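PDB 1OZ9: hypothetical protein AQ_1354 from Aquifex aeolicus, which probably acts as a single-strand-specific zinc endoribonuclease that matures the 3' end of 16S rRNA and takes part in 70S ribosome quality control. Local coordinates for residues Asp23-Trp28 / Val45-Asp50; Thr59-Asp64 / Val69-Met74; Val87-Asp92 / Arg111-Gly116; Gly116-Leu121 / Arg136-Tyr141. One frame throughout, in Å; residues are numbered along the deposited sequence.

Interaction 1 (Asp23-Trp28 / Val45-Asp50); sequences DKIEKW and VYITDD
Flat groups stay at the margins where Ile-25 meets Val-45 and Ile-47. On the helix, one face of the Trp-28 ring has Lys-24 O 3.2 Å above its plane, offset toward the rim. On the strand, Thr-48 CB sits 3.6 Å above one face of the Tyr-46 ring, again near the rim. The contact itself is aliphatic and buried. It belongs to the beta-alpha-beta unit of strand 10-15, helix 22-35 and strand 41-48, and fastens the helix to the second of two neighbouring parallel strands. Val-45 and Ile-47 point toward the helix, whereas Tyr-46 between them points to the other side, where it packs on Val-88.

Ile-25 uses both of its branches. Ile-25 CG2 lies 4.0 Å from Val-45 CG1, the two side chains crossing at a slant. The longer branch is extended (chi2 162°) and carries CD1 out to the CG1-CD1 branch of Ile-47, and the two side chains reach toward each other tip to tip. Val-13 and Leu-15 of strand 10-15, together with Ile-113, also pack on Ile-25. The shortest approach is Ile-25 CD1 to Ile-47 CG1 at 3.6 Å, with Ile-47 CD1 slightly farther from the same methyl, at 4.1 Å.

Interaction 2 (Thr59-Asp64 / Val69-Met74); sequences TYRKKD and VLSFPM
Tyr-60 and Phe-72 form an offset edge-to-face pair at the surface, with the edge of Phe-72 turned toward the face of Tyr-60. The ring centroids of Tyr-60 and Phe-72 are 5.2 Å apart and the planes meet at 67°, short of a perpendicular T. Because the pair is displaced, Phe-72 CE2 reaches the inner end of the tyrosine, 3.5 Å from Tyr-60 CD1, instead of the ring centre. Tyr-60 CB lies in the Phe-72 plane, at the ring edge, 3.8 Å from Phe-72 CE2. On the opposite face of the tyrosine, Thr-59 CG2 stands 3.8 Å above the centre of the Tyr-60 ring, which is therefore bracketed from both sides.

Arg-61 runs past Leu-70 in the opposite direction. The modelled overlap of the Arg-61 guanidinium with Leu-70 CD2 is too close to be real, so its exact placement is doubtful. Arg-61 NH2 also comes to 3.7 Å from Ser-71 N, approaching obliquely.

Strand alternation separates two environments. Leu-70 and Phe-72 point toward the end of helix 50-61, whereas Val-69 and Ser-71 point away from it, and Ser-71 touches His-119, a predicted zinc ligand. Leu-70 is also backed by Ile-53 and Asn-57 of helix 50-61, and Phe-72 rests on Val-88. Strand 69-78 is an outermost strand of the sheet, pairing antiparallel with strand 81-90, so the contact places the end of helix 50-61 on one side of that strand, with helix 105-120 on the other.

Interaction 3 (Val87-Asp92 / Arg111-Gly116); sequences VVISQD and RLIVHG
Val-87 packs directly on the backbone of Gly-116, and here strand and helix come closest: the two CA atoms, Val-87 CA and Gly-116 CA, are 5.6 Å apart. Val-87 CG2 lies 3.7 Å from Gly-116 C, and its other methyl, CG1, is 4.1 Å from Gly-116 CA. The glycine, with no side chain between the two backbones, allows this approach.

Two residues along the strand, Ile-89 packs between Leu-112 and Ile-113, where the backbones are farther apart. Ile-89 CG1 is placed beside the backbone N (chi1 -71°), and from there Ile-89 CD1 reaches between the two helix residues, 3.8 Å from Leu-112 CB and 3.7 Å from Ile-113 CG1. Ile-89 and Ile-113 cross nearly at a right angle; Leu-112 lies obliquely to Ile-89 and brings its CD1 to 4.0 Å from Ile-89 CG2.

Beyond Ile-89 the segments separate. Ser-90 points away and caps the start of helix 91-101. On the helix, Arg-111 turns to the exposed side and pairs with Glu-107, while His-115 faces the probable zinc site. Helix 105-120 carries the first two histidines of the HxxxHxxxxxH motif of the YbeY family, so this contact seats the helix that probably binds the metal on the sheet.

The strand and helix segments run roughly antiparallel, at 147°, with their axes 8.6 Å apart at closest. Strand 81-90 lies between strands 41-48 and 69-78, whose Ile-47 and Val-69 also pack on Ile-89, and Val-114 turns to helix 129-147.

Interaction 4 (Gly116-Leu121 / Arg136-Tyr141); sequences GIVHLL and RELENY
Val-118 joins the two helices by packing on Leu-138 and Glu-139. Gly-116 lies just before it in the same helix, its carbonyl O accepting a bond from Leu-120 N at 3.0 Å, and Ile-117 turns to the sheet side. Val-118 then points at helix 129-147 and divides its methyls. Val-118 CG1, anti to the backbone N (chi1 177°), faces Leu-138 CD2 at 4.2 Å, while Val-118 CG2 lies over the helix backbone, 4.1 Å from Glu-139 CA. The contact is small and apolar.

His-119, a predicted zinc ligand, follows on the metal-site side. Across from it, Arg-136 and Glu-139, one helical turn apart, form a salt bridge: Arg-136 NH1 donates to Glu-139 OE1 at 2.8 Å and 161°. Glu-139 OE1 accepts through its syn lone pair, and the bond lies almost in the guanidinium plane of Arg-136. The other carboxylate oxygen, Glu-139 OE2, is hydrogen-bonded to ND1 of His-115. Glu-139 is thus gripped at both oxygens and probably serves as a second-shell residue orienting His-115, itself a predicted zinc ligand. By Leu-121 the helix has ended, with weak bonds from its N back to Ile-117 O and Val-118 O.

Helix 105-120 thus lies between the sheet and helix 129-147. Ile-117 and Leu-120 pack on Leu-43 of strand 41-48, Leu-120 also touches Ser-71 of strand 69-78, and Val-118 faces helix 129-147.

Overall arrangement
The four contacts follow one another along the chain; none nests in or crosses another. Interaction 1 closes the connection from helix 22-35 to strand 41-48. After helix 50-61, interaction 2 closes a short loop onto strand 69-78, at the sheet's edge. Interaction 3 spans helix 91-101 and brings helix 105-120 back onto strand 81-90; interaction 4 then folds helix 129-147 against the end of that helix. Interactions 3 and 4 share Gly-116. Strand pairing links interactions 1, 2 and 3, through Tyr-46 with Val-87 and Leu-70 with Val-88, and Asp-50 OD1 meets Ser-90 OG. Ser-71 brings interaction 2 to His-119, so three contacts converge on the probable zinc site.

Interaction 1 (Asp23-Trp28 / Val45-Asp50)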
# COMPACT_ATOMS: atom_id res chain seq x y z
N ASP A 23 4.26 3.91 14.03
CA ASP A 23 2.97 3.58 14.61
C ASP A 23 1.80 4.12 13.81
O ASP A 23 0.71 3.54 13.81
CB ASP A 23 2.88 3.99 16.09
CG ASP A 23 3.07 5.50 16.32
OD1 ASP A 23 3.64 6.24 15.47
OD2 ASP A 23 2.68 6.04 17.37
N LYS A 24 2.00 5.23 13.10
CA LYS A 24 0.92 5.76 12.27
C LYS A 24 0.69 4.87 11.04
O LYS A 24 -0.45 4.60 10.66
CB LYS A 24 1.20 7.20 11.81
CG LYS A 24 0.88 8.25 12.85
CD LYS A 24 1.01 9.69 12.27
CE LYS A 24 0.49 10.73 13.24
NZ LYS A 24 0.95 12.16 12.97
N ILE A 25 1.79 4.44 10.42
CA ILE A 25 1.69 3.58 9.28
C ILE A 25 1.03 2.28 9.73
O ILE A 25 0.16 1.73 9.02
CB ILE A 25 3.09 3.32 8.67
CG1 ILE A 25 3.58 4.59 7.93
CG2 ILE A 25 3.07 2.14 7.74
CD1 ILE A 25 5.07 4.59 7.69
N GLU A 26 1.44 1.78 10.88
CA GLU A 26 0.87 0.52 11.37
C GLU A 26 -0.65 0.64 11.57
O GLU A 26 -1.42 -0.24 11.15
CB GLU A 26 1.55 0.08 12.67
CG GLU A 26 1.45 -1.41 12.91
CD GLU A 26 2.15 -1.87 14.19
OE1 GLU A 26 3.26 -1.36 14.53
OE2 GLU A 26 1.59 -2.77 14.85
N LYS A 27 -1.06 1.72 12.25
CA LYS A 27 -2.46 2.02 12.51
C LYS A 27 -3.30 2.16 11.21
O LYS A 27 -4.37 1.54 11.12
CB LYS A 27 -2.65 3.22 13.46
CG LYS A 27 -4.06 3.90 13.42
CD LYS A 27 -4.15 5.12 14.36
CE LYS A 27 -5.14 6.22 13.85
NZ LYS A 27 -6.41 6.37 14.67
N TRP A 28 -2.83 2.95 10.23
CA TRP A 28 -3.54 3.08 8.95
C TRP A 28 -3.73 1.71 8.31
O TRP A 28 -4.82 1.38 7.84
CB TRP A 28 -2.78 3.97 7.96
CG TRP A 28 -2.77 5.40 8.37
CD1 TRP A 28 -3.73 6.06 9.05
CD2 TRP A 28 -1.73 6.33 8.14
NE1 TRP A 28 -3.38 7.38 9.23
CE2 TRP A 28 -2.13 7.56 8.70
CE3 TRP A 28 -0.49 6.26 7.50
CZ2 TRP A 28 -1.34 8.70 8.66
CZ3 TRP A 28 0.29 7.41 7.45
CH2 TRP A 28 -0.14 8.60 8.03
N VAL A 45 4.49 -3.76 5.25
CA VAL A 45 4.56 -2.45 4.61
C VAL A 45 6.01 -1.96 4.67
O VAL A 45 6.61 -1.92 5.77
CB VAL A 45 3.62 -1.44 5.26
CG1 VAL A 45 3.71 -0.09 4.53
CG2 VAL A 45 2.16 -1.99 5.25
N TYR A 46 6.60 -1.61 3.53
CA TYR A 46 8.00 -1.14 3.54
C TYR A 46 8.04 0.29 3.03
O TYR A 46 7.48 0.57 1.97
CB TYR A 46 8.84 -2.04 2.63
CG TYR A 46 10.36 -1.80 2.63
CD1 TYR A 46 11.03 -1.32 3.74
CD2 TYR A 46 11.11 -2.11 1.49
CE1 TYR A 46 12.41 -1.14 3.72
CE2 TYR A 46 12.47 -1.93 1.45
CZ TYR A 46 13.13 -1.45 2.56
OH TYR A 46 14.50 -1.29 2.49
N ILE A 47 8.64 1.20 3.79
CA ILE A 47 8.81 2.57 3.28
C ILE A 47 10.29 2.73 2.91
O ILE A 47 11.18 2.68 3.78
CB ILE A 47 8.45 3.64 4.31
CG1 ILE A 47 7.04 3.45 4.89
CG2 ILE A 47 8.62 5.04 3.70
CD1 ILE A 47 5.88 3.45 3.85
N THR A 48 10.57 2.92 1.63
CA THR A 48 11.95 2.97 1.18
C THR A 48 12.20 4.19 0.30
O THR A 48 11.47 5.18 0.41
CB THR A 48 12.33 1.61 0.52
OG1 THR A 48 13.71 1.60 0.17
CG2 THR A 48 11.57 1.38 -0.80
N ASP A 49 13.23 4.12 -0.53
CA ASP A 49 13.62 5.27 -1.38
C ASP A 49 13.46 4.98 -2.87
O ASP A 49 13.13 3.87 -3.26
CB ASP A 49 15.06 5.70 -1.10
CG ASP A 49 16.09 4.61 -1.43
OD1 ASP A 49 15.74 3.55 -1.98
OD2 ASP A 49 17.30 4.75 -1.17
N ASP A 50 13.73 5.98 -3.69
CA ASP A 50 13.57 5.83 -5.14
C ASP A 50 14.49 4.78 -5.75
O ASP A 50 14.10 4.07 -6.68
CB ASP A 50 13.77 7.18 -5.86
CG ASP A 50 12.46 7.92 -6.04
OD1 ASP A 50 11.42 7.40 -5.57
OD2 ASP A 50 12.36 9.02 -6.63

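Interaction 2 (Thr59-Asp64 / Val69-Met74)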
# COMPACT_ATOMS: atom_id res chain seq x y z
N THR A 59 12.90 -5.28 -11.75
CA THR A 59 12.91 -6.72 -11.58
C THR A 59 11.52 -7.35 -11.76
O THR A 59 11.35 -8.35 -12.48
CB THR A 59 13.49 -7.07 -10.19
OG1 THR A 59 14.91 -6.87 -10.21
CG2 THR A 59 13.32 -8.55 -9.88
N TYR A 60 10.53 -6.73 -11.13
CA TYR A 60 9.18 -7.28 -11.09
C TYR A 60 8.16 -6.76 -12.11
O TYR A 60 7.08 -7.34 -12.26
CB TYR A 60 8.63 -7.13 -9.68
CG TYR A 60 9.39 -7.98 -8.69
CD1 TYR A 60 10.19 -7.41 -7.71
CD2 TYR A 60 9.35 -9.37 -8.77
CE1 TYR A 60 10.91 -8.19 -6.82
CE2 TYR A 60 10.07 -10.16 -7.89
CZ TYR A 60 10.84 -9.57 -6.91
OH TYR A 60 11.55 -10.35 -6.03
N ARG A 61 8.45 -5.65 -12.76
CA ARG A 61 7.48 -5.09 -13.69
C ARG A 61 8.14 -4.72 -15.00
O ARG A 61 7.49 -4.22 -15.90
CB ARG A 61 6.77 -3.88 -13.08
CG ARG A 61 5.91 -4.22 -11.85
CD ARG A 61 4.68 -3.35 -11.67
NE ARG A 61 3.94 -3.62 -10.44
CZ ARG A 61 3.09 -2.74 -9.90
NH1 ARG A 61 2.89 -1.57 -10.50
NH2 ARG A 61 2.44 -3.01 -8.76
N LYS A 62 9.43 -4.96 -15.08
CA LYS A 62 10.20 -4.63 -16.26
C LYS A 62 10.04 -3.16 -16.62
O LYS A 62 9.92 -2.80 -17.78
CB LYS A 62 9.81 -5.54 -17.43
CG LYS A 62 9.91 -7.02 -17.09
CD LYS A 62 9.80 -7.88 -18.33
CE LYS A 62 10.04 -9.36 -18.02
NZ LYS A 62 10.16 -10.12 -19.28
N LYS A 63 10.04 -2.30 -15.60
CA LYS A 63 9.98 -0.86 -15.80
C LYS A 63 11.11 -0.21 -15.02
O LYS A 63 11.06 -0.09 -13.79
CB LYS A 63 8.61 -0.30 -15.37
CG LYS A 63 7.51 -0.58 -16.40
CD LYS A 63 6.10 -0.32 -15.83
CE LYS A 63 5.02 -0.39 -16.94
NZ LYS A 63 3.65 -0.25 -16.35
N ASP A 64 12.15 0.17 -15.74
CA ASP A 64 13.35 0.74 -15.13
C ASP A 64 13.17 2.21 -14.76
O ASP A 64 13.70 3.10 -15.41
CB ASP A 64 14.55 0.56 -16.06
CG ASP A 64 15.87 0.87 -15.38
OD1 ASP A 64 15.88 1.15 -14.17
OD2 ASP A 64 16.95 0.86 -15.99
N VAL A 69 4.26 3.35 -5.45
CA VAL A 69 3.94 2.18 -4.65
C VAL A 69 3.92 0.92 -5.53
O VAL A 69 3.48 0.96 -6.68
CB VAL A 69 2.55 2.37 -3.97
CG1 VAL A 69 1.42 2.63 -5.02
CG2 VAL A 69 2.18 1.22 -2.97
N LEU A 70 4.39 -0.20 -4.98
CA LEU A 70 4.28 -1.48 -5.65
C LEU A 70 3.69 -2.48 -4.66
O LEU A 70 3.98 -2.41 -3.46
CB LEU A 70 5.63 -1.94 -6.15
CG LEU A 70 6.22 -1.14 -7.33
CD1 LEU A 70 7.63 -1.63 -7.61
CD2 LEU A 70 5.40 -1.28 -8.60
N SER A 71 2.87 -3.40 -5.14
CA SER A 71 2.34 -4.42 -4.24
C SER A 71 2.75 -5.82 -4.72
O SER A 71 2.71 -6.11 -5.93
CB SER A 71 0.81 -4.31 -4.23
OG SER A 71 0.38 -4.79 -5.51
N PHE A 72 3.12 -6.70 -3.79
CA PHE A 72 3.61 -8.04 -4.15
C PHE A 72 2.84 -9.12 -3.41
O PHE A 72 3.06 -9.33 -2.23
CB PHE A 72 5.10 -8.17 -3.76
CG PHE A 72 5.98 -7.11 -4.36
CD1 PHE A 72 6.26 -5.95 -3.68
CD2 PHE A 72 6.47 -7.26 -5.63
CE1 PHE A 72 7.04 -4.95 -4.26
CE2 PHE A 72 7.27 -6.26 -6.21
CZ PHE A 72 7.56 -5.13 -5.51
N PRO A 73 1.92 -9.81 -4.09
CA PRO A 73 1.15 -10.89 -3.44
C PRO A 73 2.00 -12.10 -3.11
O PRO A 73 2.88 -12.47 -3.88
CB PRO A 73 0.12 -11.27 -4.50
CG PRO A 73 0.81 -10.95 -5.80
CD PRO A 73 1.50 -9.61 -5.49
N MET A 74 1.72 -12.70 -1.96
CA MET A 74 2.38 -13.91 -1.55
C MET A 74 1.25 -14.95 -1.55
O MET A 74 1.01 -15.64 -2.57
CB MET A 74 2.97 -13.75 -0.15
CG MET A 74 4.17 -12.82 -0.09
SD MET A 74 5.64 -13.42 -1.02
CE MET A 74 6.24 -11.93 -1.72

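Interaction 3 (Val87-Asp92 / Arg111-Gly116)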
# COMPACT_ATOMS: atom_id res chain seq x y z
N VAL A 87 3.51 -4.40 0.60
CA VAL A 87 3.27 -3.10 -0.05
C VAL A 87 4.55 -2.31 0.16
O VAL A 87 5.01 -2.18 1.30
CB VAL A 87 2.13 -2.33 0.58
CG1 VAL A 87 2.07 -0.93 0.00
CG2 VAL A 87 0.78 -3.05 0.30
N VAL A 88 5.14 -1.80 -0.92
CA VAL A 88 6.40 -1.06 -0.82
C VAL A 88 6.15 0.35 -1.39
O VAL A 88 5.71 0.47 -2.54
CB VAL A 88 7.47 -1.75 -1.68
CG1 VAL A 88 8.82 -0.99 -1.61
CG2 VAL A 88 7.65 -3.20 -1.24
N ILE A 89 6.49 1.39 -0.61
CA ILE A 89 6.25 2.77 -0.98
C ILE A 89 7.55 3.55 -0.96
O ILE A 89 8.36 3.36 -0.06
CB ILE A 89 5.30 3.37 0.08
CG1 ILE A 89 3.91 2.75 -0.11
CG2 ILE A 89 5.29 4.92 -0.01
CD1 ILE A 89 2.92 3.03 1.03
N SER A 90 7.75 4.42 -1.93
CA SER A 90 8.94 5.25 -1.90
C SER A 90 8.58 6.58 -1.27
O SER A 90 7.73 7.33 -1.77
CB SER A 90 9.48 5.54 -3.31
OG SER A 90 10.50 6.55 -3.20
N GLN A 91 9.24 6.88 -0.16
CA GLN A 91 9.08 8.18 0.45
C GLN A 91 9.47 9.31 -0.50
O GLN A 91 8.85 10.36 -0.50
CB GLN A 91 9.91 8.28 1.74
CG GLN A 91 9.73 9.61 2.43
CD GLN A 91 10.60 9.72 3.67
OE1 GLN A 91 11.67 10.36 3.67
NE2 GLN A 91 10.16 9.10 4.72
N ASP A 92 10.52 9.10 -1.29
CA ASP A 92 11.00 10.12 -2.21
C ASP A 92 9.91 10.52 -3.19
O ASP A 92 9.68 11.71 -3.45
CB ASP A 92 12.16 9.60 -3.05
CG ASP A 92 13.42 9.36 -2.25
OD1 ASP A 92 13.57 9.93 -1.12
OD2 ASP A 92 14.32 8.62 -2.69
N ARG A 111 -2.63 7.34 1.70
CA ARG A 111 -3.35 7.04 0.47
C ARG A 111 -2.67 5.93 -0.33
O ARG A 111 -3.34 5.09 -0.96
CB ARG A 111 -3.49 8.30 -0.37
CG ARG A 111 -4.58 9.28 0.15
CD ARG A 111 -4.71 10.55 -0.69
NE ARG A 111 -5.42 11.65 -0.02
CZ ARG A 111 -5.87 12.76 -0.67
NH1 ARG A 111 -5.72 12.88 -1.98
NH2 ARG A 111 -6.49 13.74 0.01
N LEU A 112 -1.35 5.92 -0.30
CA LEU A 112 -0.59 4.92 -1.02
C LEU A 112 -0.70 3.56 -0.32
O LEU A 112 -0.68 2.53 -0.99
CB LEU A 112 0.89 5.33 -1.13
CG LEU A 112 1.13 6.47 -2.14
CD1 LEU A 112 2.54 7.01 -2.03
CD2 LEU A 112 0.86 6.03 -3.62
N ILE A 113 -0.79 3.56 1.00
CA ILE A 113 -1.00 2.29 1.72
C ILE A 113 -2.31 1.66 1.30
O ILE A 113 -2.39 0.47 1.00
CB ILE A 113 -1.03 2.53 3.22
CG1 ILE A 113 0.39 2.79 3.70
CG2 ILE A 113 -1.62 1.32 3.99
CD1 ILE A 113 0.46 3.41 5.11
N VAL A 114 -3.37 2.47 1.26
CA VAL A 114 -4.69 1.97 0.84
C VAL A 114 -4.62 1.50 -0.60
O VAL A 114 -5.10 0.40 -0.93
CB VAL A 114 -5.76 3.06 1.03
CG1 VAL A 114 -7.15 2.62 0.51
CG2 VAL A 114 -5.83 3.41 2.53
N HIS A 115 -4.00 2.30 -1.45
CA HIS A 115 -3.90 1.93 -2.86
C HIS A 115 -3.19 0.57 -2.97
O HIS A 115 -3.64 -0.32 -3.70
CB HIS A 115 -3.15 3.01 -3.62
CG HIS A 115 -3.19 2.85 -5.11
ND1 HIS A 115 -4.21 3.37 -5.88
CD2 HIS A 115 -2.33 2.25 -5.96
CE1 HIS A 115 -3.96 3.10 -7.16
NE2 HIS A 115 -2.84 2.41 -7.23
N GLY A 116 -2.09 0.41 -2.24
CA GLY A 116 -1.32 -0.83 -2.29
C GLY A 116 -2.11 -2.05 -1.80
O GLY A 116 -2.03 -3.14 -2.38

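Interaction 4 (Gly116-Leu121 / Arg136-Tyr141)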
# COMPACT_ATOMS: atom_id res chain seq x y z
N GLY A 116 -2.09 0.41 -2.24
CA GLY A 116 -1.32 -0.83 -2.29
C GLY A 116 -2.11 -2.05 -1.80
O GLY A 116 -2.03 -3.14 -2.38
N ILE A 117 -2.87 -1.86 -0.72
CA ILE A 117 -3.63 -2.96 -0.14
C ILE A 117 -4.69 -3.41 -1.12
O ILE A 117 -4.89 -4.61 -1.30
CB ILE A 117 -4.26 -2.56 1.19
CG1 ILE A 117 -3.15 -2.42 2.22
CG2 ILE A 117 -5.28 -3.64 1.68
CD1 ILE A 117 -3.60 -1.88 3.54
N VAL A 118 -5.39 -2.47 -1.74
CA VAL A 118 -6.43 -2.84 -2.69
C VAL A 118 -5.85 -3.64 -3.87
O VAL A 118 -6.45 -4.62 -4.34
CB VAL A 118 -7.21 -1.59 -3.20
CG1 VAL A 118 -8.26 -1.99 -4.29
CG2 VAL A 118 -7.87 -0.86 -1.99
N HIS A 119 -4.66 -3.24 -4.34
CA HIS A 119 -3.98 -3.99 -5.39
C HIS A 119 -3.70 -5.39 -4.90
O HIS A 119 -3.79 -6.36 -5.66
CB HIS A 119 -2.64 -3.36 -5.74
CG HIS A 119 -2.70 -2.38 -6.86
ND1 HIS A 119 -2.80 -2.75 -8.18
CD2 HIS A 119 -2.69 -1.02 -6.84
CE1 HIS A 119 -2.85 -1.67 -8.93
NE2 HIS A 119 -2.78 -0.60 -8.15
N LEU A 120 -3.30 -5.49 -3.64
CA LEU A 120 -2.93 -6.79 -3.07
C LEU A 120 -4.10 -7.75 -2.99
O LEU A 120 -3.90 -8.97 -2.97
CB LEU A 120 -2.38 -6.62 -1.65
CG LEU A 120 -0.90 -6.67 -1.34
CD1 LEU A 120 -0.74 -6.84 0.19
CD2 LEU A 120 -0.23 -7.81 -2.06
N LEU A 121 -5.30 -7.20 -2.89
CA LEU A 121 -6.50 -8.01 -2.84
C LEU A 121 -6.92 -8.44 -4.24
O LEU A 121 -7.96 -9.08 -4.41
CB LEU A 121 -7.63 -7.27 -2.14
CG LEU A 121 -7.28 -6.99 -0.68
CD1 LEU A 121 -8.41 -6.23 -0.04
CD2 LEU A 121 -6.97 -8.31 0.09
N ARG A 136 -11.65 1.65 -7.64
CA ARG A 136 -11.88 2.96 -7.05
C ARG A 136 -12.98 2.96 -6.01
O ARG A 136 -12.81 3.55 -4.98
CB ARG A 136 -12.19 4.00 -8.14
CG ARG A 136 -10.99 4.35 -9.02
CD ARG A 136 -9.68 4.74 -8.30
NE ARG A 136 -8.70 5.21 -9.28
CZ ARG A 136 -7.38 5.32 -9.08
NH1 ARG A 136 -6.84 5.01 -7.91
NH2 ARG A 136 -6.60 5.77 -10.07
N GLU A 137 -14.11 2.30 -6.28
CA GLU A 137 -15.13 2.19 -5.23
C GLU A 137 -14.53 1.60 -3.91
O GLU A 137 -14.72 2.15 -2.83
CB GLU A 137 -16.35 1.41 -5.73
CG GLU A 137 -17.09 2.11 -6.87
CD GLU A 137 -18.35 1.40 -7.33
OE1 GLU A 137 -18.43 0.16 -7.08
OE2 GLU A 137 -19.25 2.07 -7.93
N LEU A 138 -13.72 0.54 -4.01
CA LEU A 138 -13.14 -0.06 -2.79
C LEU A 138 -12.14 0.86 -2.10
O LEU A 138 -12.11 1.01 -0.88
CB LEU A 138 -12.48 -1.40 -3.11
CG LEU A 138 -12.20 -2.24 -1.87
CD1 LEU A 138 -13.54 -2.46 -1.16
CD2 LEU A 138 -11.58 -3.57 -2.25
N GLU A 139 -11.30 1.51 -2.90
CA GLU A 139 -10.32 2.42 -2.36
C GLU A 139 -11.01 3.61 -1.66
O GLU A 139 -10.63 4.01 -0.55
CB GLU A 139 -9.47 2.88 -3.54
CG GLU A 139 -8.39 3.86 -3.19
CD GLU A 139 -7.55 4.21 -4.40
OE1 GLU A 139 -8.15 4.47 -5.47
OE2 GLU A 139 -6.31 4.22 -4.29
N ASN A 140 -12.02 4.18 -2.34
CA ASN A 140 -12.80 5.26 -1.76
C ASN A 140 -13.48 4.84 -0.45
O ASN A 140 -13.40 5.55 0.55
CB ASN A 140 -13.79 5.79 -2.79
CG ASN A 140 -13.12 6.71 -3.78
OD1 ASN A 140 -11.97 7.06 -3.60
ND2 ASN A 140 -13.83 7.11 -4.81
N TYR A 141 -14.11 3.67 -0.45
CA TYR A 141 -14.70 3.15 0.79
C TYR A 141 -13.68 3.08 1.94
O TYR A 141 -13.97 3.52 3.05
CB TYR A 141 -15.32 1.78 0.56
CG TYR A 141 -15.89 1.10 1.80
CD1 TYR A 141 -17.17 1.42 2.26
CD2 TYR A 141 -15.16 0.16 2.52
CE1 TYR A 141 -17.71 0.81 3.38
CE2 TYR A 141 -15.70 -0.47 3.65
CZ TYR A 141 -16.97 -0.13 4.07
OH TYR A 141 -17.53 -0.73 5.19